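Local coordinates for protein catalase (Bacillus pumilus, PDB 4QOL) that catalyses the breakdown of hydrogen peroxide to water and oxygen at a heme iron and also shows peroxidase-like reactivity toward phenolic substrates, at residues A[198-203]-A[330-335]; A[213-218]-A[283-288]. All blocks are in the same frame, centred on the assembly; numbering follows the deposited sequence.

Contacts 1 and 2, their centres about 12 Å apart, work on neighbouring strands of the antiparallel catalase sheet, 202-205 and 211-220, which follow each other in the chain. Contact 1 is wholly buried and reaches the heme: it sets 198-203 against the start of helix 331-348 through a histidine-aspartate hydrogen bond, a helix cap and leucine packing. Contact 2 lies farther out, mostly buried but with an exposed end at E287; there strand 213-218 meets the loop 283-288 by a lysine lying on an indole, with water in place of a direct polar bond. K215 of contact 2 also bonds to V199 O of contact 1, joining the two.

Contact 1. Residues A[198-203]-A[330-335]; sequences GVHTFR and DKLLQG. With HEM (protoporphyrin IX containing Fe), chain E.
The imidazole of H200 is overlapped on one face by L333, whose CB lies 3.6 Å from the ring centroid, a CH-pi contact almost over the centre. At the rim of the same ring, ND1 donates to D330 OD2 at 2.7 Å. This bond is nearly straight (163°) and stays in the imidazole plane, yet it meets the aspartate from above its carboxylate plane, the two planes being turned 78° apart.

D330 is the N-cap of helix 331-348. With its CG anti to the backbone N (chi1 173°), the carboxylate folds over the first turn: OD1 accepts from L333 N at 3.0 Å and, weakly, from L332 N. OD2 has a second donor in water 1, which in turn accepts from T201 N, so the carboxylate joins the helix start to 198-203 both directly and through water. Together these bonds limit its rotation. H200 is held at two points, since NE2 is hydrogen-bonded to R336 farther along the helix; its ring position is therefore fixed by polar bonds at both nitrogens as well as by the leucine.

Beyond the ring, L333 CD2 reaches F202 CE1 at 3.7 Å, the two side chains crossing at about a right angle. L332 CD2 comes to the imidazole edge, 3.8 Å from H200 CE1, while its other branch turns to the cofactor, CD1 lying 3.6 Å from CBB of the heme. V199 CG2 approaches CBC of the heme at 3.4 Å. This geometry combines an N-capped helix with a His-carboxylate hydrogen bond, with V199 and L332 lining the vinyl-bearing edge of the buried heme pocket of the catalase fold.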
loop_
_atom_site.group_PDB
_atom_site.type_symbol
_atom_site.label_atom_id
_atom_site.label_comp_id
_atom_site.label_asym_id
_atom_site.label_seq_id
_atom_site.Cartn_x
_atom_site.Cartn_y
_atom_site.Cartn_z
ATOM N N GLY A 198 24.271 9.569 -21.745
ATOM C CA GLY A 198 24.237 8.609 -20.627
ATOM C C GLY A 198 24.721 9.244 -19.341
ATOM O O GLY A 198 24.419 8.716 -18.251
ATOM N N VAL A 199 25.428 10.396 -19.465
ATOM C CA VAL A 199 26.022 11.153 -18.339
ATOM C C VAL A 199 27.168 10.440 -17.680
ATOM O O VAL A 199 28.326 10.869 -17.827
ATOM C CB VAL A 199 24.969 11.636 -17.273
ATOM C CG1 VAL A 199 25.636 12.399 -16.125
ATOM C CG2 VAL A 199 23.925 12.518 -17.932
ATOM N N HIS A 200 26.926 9.290 -17.040
ATOM C CA HIS A 200 28.005 8.544 -16.440
ATOM C C HIS A 200 28.869 7.827 -17.449
ATOM O O HIS A 200 28.428 7.460 -18.531
ATOM C CB HIS A 200 27.489 7.425 -15.518
ATOM C CG HIS A 200 26.423 7.864 -14.540
ATOM N ND1 HIS A 200 26.730 8.626 -13.441
ATOM C CD2 HIS A 200 25.095 7.611 -14.472
ATOM C CE1 HIS A 200 25.612 8.899 -12.757
ATOM N NE2 HIS A 200 24.600 8.325 -13.377
ATOM N N THR A 201 30.101 7.661 -17.043
ATOM C CA THR A 201 31.022 6.613 -17.551
ATOM C C THR A 201 30.483 5.265 -17.108
ATOM O O THR A 201 30.105 5.071 -15.951
ATOM C CB THR A 201 32.382 6.840 -16.978
ATOM O OG1 THR A 201 32.842 8.170 -17.350
ATOM C CG2 THR A 201 33.358 5.782 -17.466
ATOM N N PHE A 202 30.405 4.333 -18.066
ATOM C CA PHE A 202 30.165 2.953 -17.784
ATOM C C PHE A 202 31.399 2.126 -18.202
ATOM O O PHE A 202 32.355 2.653 -18.740
ATOM C CB PHE A 202 28.936 2.480 -18.588
ATOM C CG PHE A 202 27.671 3.127 -18.139
ATOM C CD1 PHE A 202 26.955 2.586 -17.038
ATOM C CD2 PHE A 202 27.234 4.303 -18.700
ATOM C CE1 PHE A 202 25.803 3.272 -16.549
ATOM C CE2 PHE A 202 26.090 4.954 -18.234
ATOM C CZ PHE A 202 25.403 4.460 -17.172
ATOM N N ARG A 203 31.308 0.865 -17.955
ATOM C CA ARG A 203 32.357 -0.086 -18.367
ATOM C C ARG A 203 31.819 -0.980 -19.472
ATOM O O ARG A 203 30.743 -1.603 -19.283
ATOM C CB ARG A 203 32.782 -0.926 -17.171
ATOM C CG ARG A 203 33.624 -0.196 -16.141
ATOM C CD ARG A 203 34.088 -1.220 -15.064
ATOM N NE ARG A 203 35.042 -0.561 -14.206
ATOM C CZ ARG A 203 36.290 -0.960 -13.963
ATOM N NH1 ARG A 203 36.773 -2.120 -14.387
ATOM N NH2 ARG A 203 37.027 -0.189 -13.210
ATOM N N ASP A 330 31.611 5.430 -10.442
ATOM C CA ASP A 330 30.996 6.746 -10.255
ATOM C C ASP A 330 30.013 6.686 -9.038
ATOM O O ASP A 330 29.105 5.882 -9.082
ATOM C CB ASP A 330 30.328 7.070 -11.598
ATOM C CG ASP A 330 29.463 8.367 -11.598
ATOM O OD1 ASP A 330 28.811 8.639 -10.591
ATOM O OD2 ASP A 330 29.307 8.958 -12.690
ATOM N N LYS A 331 30.195 7.558 -8.010
ATOM C CA LYS A 331 29.539 7.355 -6.766
ATOM C C LYS A 331 28.053 7.843 -6.868
ATOM O O LYS A 331 27.258 7.495 -6.027
ATOM C CB LYS A 331 30.196 8.118 -5.609
ATOM C CG LYS A 331 31.622 7.686 -5.291
ATOM C CD LYS A 331 32.179 8.487 -4.109
ATOM C CE LYS A 331 33.681 8.314 -4.020
ATOM N NZ LYS A 331 34.188 9.113 -2.893
ATOM N N LEU A 332 27.787 8.661 -7.880
ATOM C CA LEU A 332 26.412 9.120 -8.174
ATOM C C LEU A 332 25.661 7.927 -8.818
ATOM O O LEU A 332 24.601 7.514 -8.291
ATOM C CB LEU A 332 26.500 10.335 -9.098
ATOM C CG LEU A 332 25.139 11.042 -9.276
ATOM C CD1 LEU A 332 24.751 11.797 -8.007
ATOM C CD2 LEU A 332 25.261 11.928 -10.472
ATOM N N LEU A 333 26.284 7.301 -9.808
ATOM C CA LEU A 333 25.725 6.052 -10.426
ATOM C C LEU A 333 25.481 4.953 -9.388
ATOM O O LEU A 333 24.425 4.312 -9.393
ATOM C CB LEU A 333 26.625 5.553 -11.507
ATOM C CG LEU A 333 26.263 4.207 -12.149
ATOM C CD1 LEU A 333 24.879 4.223 -12.763
ATOM C CD2 LEU A 333 27.334 3.869 -13.223
ATOM N N GLN A 334 26.433 4.757 -8.507
ATOM C CA GLN A 334 26.295 3.700 -7.540
ATOM C C GLN A 334 24.976 3.752 -6.744
ATOM O O GLN A 334 24.346 2.736 -6.530
ATOM C CB GLN A 334 27.508 3.640 -6.606
ATOM C CG GLN A 334 28.821 3.311 -7.304
ATOM C CD GLN A 334 29.082 1.844 -7.500
ATOM O OE1 GLN A 334 28.981 1.065 -6.559
ATOM N NE2 GLN A 334 29.374 1.449 -8.704
ATOM N N GLY A 335 24.613 4.921 -6.266
ATOM C CA GLY A 335 23.368 5.083 -5.567
ATOM C C GLY A 335 22.160 4.818 -6.429
ATOM O O GLY A 335 21.129 4.322 -5.945
HETATM C CHA HEM E . 13.768 9.121 -12.396
HETATM C CHB HEM E . 16.629 8.813 -8.491
HETATM C CHC HEM E . 20.290 10.945 -11.108
HETATM C CHD HEM E . 17.542 10.509 -15.076
HETATM C C1A HEM E . 14.224 8.893 -11.108
HETATM C C2A HEM E . 13.442 8.369 -10.029
HETATM C C3A HEM E . 14.249 8.281 -8.936
HETATM C C4A HEM E . 15.519 8.740 -9.332
HETATM C CMA HEM E . 14.013 7.735 -7.558
HETATM C CAA HEM E . 12.010 7.956 -10.147
HETATM C CBA HEM E . 12.013 6.666 -10.994
HETATM C CGA HEM E . 10.675 6.029 -11.047
HETATM O O1A HEM E . 10.488 5.134 -11.896
HETATM O O2A HEM E . 9.791 6.296 -10.201
HETATM C C1B HEM E . 17.854 9.401 -8.914
HETATM C C2B HEM E . 18.973 9.534 -8.032
HETATM C C3B HEM E . 19.988 10.138 -8.728
HETATM C C4B HEM E . 19.508 10.336 -10.103
HETATM C CMB HEM E . 18.990 9.073 -6.597
HETATM C CAB HEM E . 21.347 10.467 -8.296
HETATM C CBB HEM E . 21.826 9.919 -7.176
HETATM C C1C HEM E . 19.850 11.002 -12.431
HETATM C C2C HEM E . 20.688 11.203 -13.504
HETATM C C3C HEM E . 19.909 11.106 -14.616
HETATM C C4C HEM E . 18.591 10.761 -14.234
HETATM C CMC HEM E . 22.152 11.569 -13.389
HETATM C CAC HEM E . 20.376 11.138 -15.961
HETATM C CBC HEM E . 21.626 10.768 -16.180
HETATM C C1D HEM E . 16.287 10.090 -14.607
HETATM C C2D HEM E . 15.158 9.912 -15.519
HETATM C C3D HEM E . 14.090 9.556 -14.798
HETATM C C4D HEM E . 14.583 9.502 -13.425
HETATM C CMD HEM E . 15.260 10.140 -16.998
HETATM C CAD HEM E . 12.698 9.242 -15.287
HETATM C CBD HEM E . 12.741 7.785 -15.799
HETATM C CGD HEM E . 11.351 7.532 -16.305
HETATM O O1D HEM E . 11.091 7.924 -17.437
HETATM O O2D HEM E . 10.484 6.943 -15.605
HETATM N NA HEM E . 15.537 9.097 -10.674
HETATM N NB HEM E . 18.241 9.889 -10.107
HETATM N NC HEM E . 18.592 10.660 -12.876
HETATM N ND HEM E . 15.915 9.835 -13.357
HETATM FE FE HEM E . 17.036 9.864 -11.800
HETATM O O HOH W 1 31.163 8.949 -14.717
#

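Contact 2. Residues A[213-218]-A[283-288]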
loop_
_atom_site.group_PDB
_atom_site.type_symbol
_atom_site.label_atom_id
_atom_site.label_comp_id
_atom_site.label_asym_id
_atom_site.label_seq_id
_atom_site.Cartn_x
_atom_site.Cartn_y
_atom_site.Cartn_z
ATOM N N TYR A 213 36.361 2.111 -20.534
ATOM C CA TYR A 213 35.351 3.089 -20.139
ATOM C C TYR A 213 34.613 3.626 -21.369
ATOM O O TYR A 213 35.180 3.829 -22.421
ATOM C CB TYR A 213 35.969 4.262 -19.421
ATOM C CG TYR A 213 36.493 4.048 -18.009
ATOM C CD1 TYR A 213 35.776 3.337 -17.041
ATOM C CD2 TYR A 213 37.703 4.593 -17.640
ATOM C CE1 TYR A 213 36.259 3.191 -15.763
ATOM C CE2 TYR A 213 38.162 4.497 -16.350
ATOM C CZ TYR A 213 37.436 3.796 -15.426
ATOM O OH TYR A 213 37.880 3.725 -14.148
ATOM N N VAL A 214 33.271 3.874 -21.189
ATOM C CA VAL A 214 32.447 4.344 -22.259
ATOM C C VAL A 214 31.531 5.466 -21.784
ATOM O O VAL A 214 31.081 5.451 -20.651
ATOM C CB VAL A 214 31.645 3.183 -22.918
ATOM C CG1 VAL A 214 30.638 2.607 -21.950
ATOM C CG2 VAL A 214 30.992 3.610 -24.232
ATOM N N LYS A 215 31.277 6.402 -22.686
ATOM C CA LYS A 215 30.233 7.404 -22.581
ATOM C C LYS A 215 29.334 7.312 -23.802
ATOM O O LYS A 215 29.773 7.118 -24.942
ATOM C CB LYS A 215 30.862 8.808 -22.417
ATOM C CG LYS A 215 31.288 9.070 -20.999
ATOM C CD LYS A 215 31.640 10.528 -20.750
ATOM C CE LYS A 215 32.132 10.719 -19.340
ATOM N NZ LYS A 215 31.125 10.712 -18.290
ATOM N N TYR A 216 28.037 7.460 -23.546
ATOM C CA TYR A 216 27.004 7.424 -24.584
ATOM C C TYR A 216 26.472 8.830 -24.921
ATOM O O TYR A 216 26.253 9.691 -24.010
ATOM C CB TYR A 216 25.824 6.633 -24.085
ATOM C CG TYR A 216 26.035 5.148 -23.842
ATOM C CD1 TYR A 216 25.947 4.232 -24.869
ATOM C CD2 TYR A 216 26.188 4.656 -22.536
ATOM C CE1 TYR A 216 26.089 2.875 -24.644
ATOM C CE2 TYR A 216 26.277 3.294 -22.295
ATOM C CZ TYR A 216 26.238 2.414 -23.349
ATOM O OH TYR A 216 26.275 1.084 -23.085
ATOM N N HIS A 217 26.157 9.028 -26.195
ATOM C CA HIS A 217 25.617 10.298 -26.663
ATOM C C HIS A 217 24.545 10.048 -27.713
ATOM O O HIS A 217 24.761 9.207 -28.616
ATOM C CB HIS A 217 26.744 11.110 -27.308
ATOM C CG HIS A 217 27.855 11.420 -26.370
ATOM N ND1 HIS A 217 27.827 12.511 -25.519
ATOM C CD2 HIS A 217 29.032 10.807 -26.159
ATOM C CE1 HIS A 217 28.947 12.543 -24.816
ATOM N NE2 HIS A 217 29.698 11.524 -25.193
ATOM N N TRP A 218 23.398 10.717 -27.596
ATOM C CA TRP A 218 22.346 10.633 -28.592
ATOM C C TRP A 218 22.277 11.986 -29.353
ATOM O O TRP A 218 22.117 13.049 -28.728
ATOM C CB TRP A 218 20.988 10.419 -27.914
ATOM C CG TRP A 218 20.763 9.118 -27.204
ATOM C CD1 TRP A 218 20.674 8.919 -25.820
ATOM C CD2 TRP A 218 20.499 7.834 -27.800
ATOM N NE1 TRP A 218 20.383 7.593 -25.550
ATOM C CE2 TRP A 218 20.242 6.918 -26.741
ATOM C CE3 TRP A 218 20.380 7.374 -29.126
ATOM C CZ2 TRP A 218 19.898 5.580 -26.973
ATOM C CZ3 TRP A 218 20.088 6.008 -29.347
ATOM C CH2 TRP A 218 19.848 5.139 -28.270
ATOM N N LYS A 283 31.959 15.970 -14.986
ATOM C CA LYS A 283 32.931 16.136 -16.055
ATOM C C LYS A 283 32.423 15.528 -17.353
ATOM O O LYS A 283 31.831 14.434 -17.349
ATOM C CB LYS A 283 34.259 15.424 -15.698
ATOM C CG LYS A 283 34.874 15.874 -14.401
ATOM C CD LYS A 283 35.428 17.290 -14.531
ATOM C CE LYS A 283 36.060 17.822 -13.263
ATOM N NZ LYS A 283 35.028 18.154 -12.239
ATOM N N THR A 284 32.793 16.137 -18.470
ATOM C CA THR A 284 32.760 15.517 -19.808
ATOM C C THR A 284 34.170 15.111 -20.231
ATOM O O THR A 284 35.176 15.471 -19.586
ATOM C CB THR A 284 32.218 16.452 -20.868
ATOM O OG1 THR A 284 32.975 17.672 -20.891
ATOM C CG2 THR A 284 30.757 16.774 -20.580
ATOM N N TRP A 285 34.210 14.304 -21.292
ATOM C CA TRP A 285 35.471 13.969 -21.930
ATOM C C TRP A 285 35.585 14.747 -23.204
ATOM O O TRP A 285 34.646 14.801 -24.019
ATOM C CB TRP A 285 35.528 12.452 -22.285
ATOM C CG TRP A 285 35.414 11.480 -21.189
ATOM C CD1 TRP A 285 35.564 11.674 -19.863
ATOM C CD2 TRP A 285 35.232 10.054 -21.380
ATOM N NE1 TRP A 285 35.425 10.462 -19.190
ATOM C CE2 TRP A 285 35.237 9.446 -20.112
ATOM C CE3 TRP A 285 35.046 9.251 -22.524
ATOM C CZ2 TRP A 285 35.016 8.038 -19.924
ATOM C CZ3 TRP A 285 34.848 7.918 -22.373
ATOM C CH2 TRP A 285 34.848 7.290 -21.072
ATOM N N SER A 286 36.816 15.176 -23.481
ATOM C CA SER A 286 37.100 15.853 -24.747
ATOM C C SER A 286 36.733 15.049 -25.962
ATOM O O SER A 286 37.139 13.892 -26.068
ATOM C CB SER A 286 38.583 16.209 -24.823
ATOM O OG SER A 286 38.886 16.630 -26.144
ATOM N N GLU A 287 35.988 15.629 -26.884
ATOM C CA GLU A 287 35.639 14.956 -28.158
ATOM C C GLU A 287 36.776 14.979 -29.169
ATOM O O GLU A 287 36.791 14.185 -30.108
ATOM C CB GLU A 287 34.339 15.532 -28.729
ATOM C CG GLU A 287 33.206 15.276 -27.742
ATOM C CD GLU A 287 31.807 15.646 -28.226
ATOM O OE1 GLU A 287 31.683 16.266 -29.296
ATOM O OE2 GLU A 287 30.835 15.328 -27.481
ATOM N N GLU A 288 37.767 15.838 -28.919
ATOM C CA GLU A 288 39.027 15.824 -29.707
ATOM C C GLU A 288 39.877 14.627 -29.243
ATOM O O GLU A 288 40.336 13.831 -30.067
ATOM C CB GLU A 288 39.833 17.206 -29.738
ATOM C CG GLU A 288 39.782 18.139 -28.536
ATOM C CD GLU A 288 38.633 19.171 -28.515
ATOM O OE1 GLU A 288 37.437 18.810 -28.398
ATOM O OE2 GLU A 288 38.948 20.382 -28.574
HETATM O O HOH W 2 29.832 13.263 -18.968
#
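K283 meets the strand through its backbone: water 2 accepts from K215 NZ at 2.9 Å and lies within hydrogen-bonding distance of K283 O, a probable bridge between two atoms that lie 3.9 Å apart. The K283 side chain leads away, to a salt bridge with D280 and the carbonyls of P419 and N420.

Two residues on, W285 presents one indole face to K215. The lysine runs obliquely over it, CD near the fusion bond and CE 3.4 Å from the centroid of the five-membered ring, 14° off its normal, which defines a CH-pi contact. A bend at the last lysine torsion (chi4 -76°) then carries NZ to 4.7 Å from that centroid, still over the face at 23° from the normal, a cation-pi geometry. The far end of the indole reaches Y213, with CH2 3.6 Å from Y213 CB, and the backbone N of V214 lies at its edge. NE1, on the five-membered ring, donates to P278 O, a bond that limits the ring's rotation.

E287, at the exposed end of the contact, approaches H217 loosely: its OE2 is 4.3 Å from H217 CE1, while H217 NE2 is hydrogen-bonded to Q264 on strand 258-267.

The ammonium of K215 is buried, and its polar partners include V199 O, water 2 and, weakly, T201 OG1, which itself bonds to P278 O. W285 O bonds directly to Q264 on the next strand. This chemistry implies that the loop is held to strand 213-218 mainly by the lysine-indole overlap and a water, with the pi cloud probably offsetting part of the cost of burying the lysine.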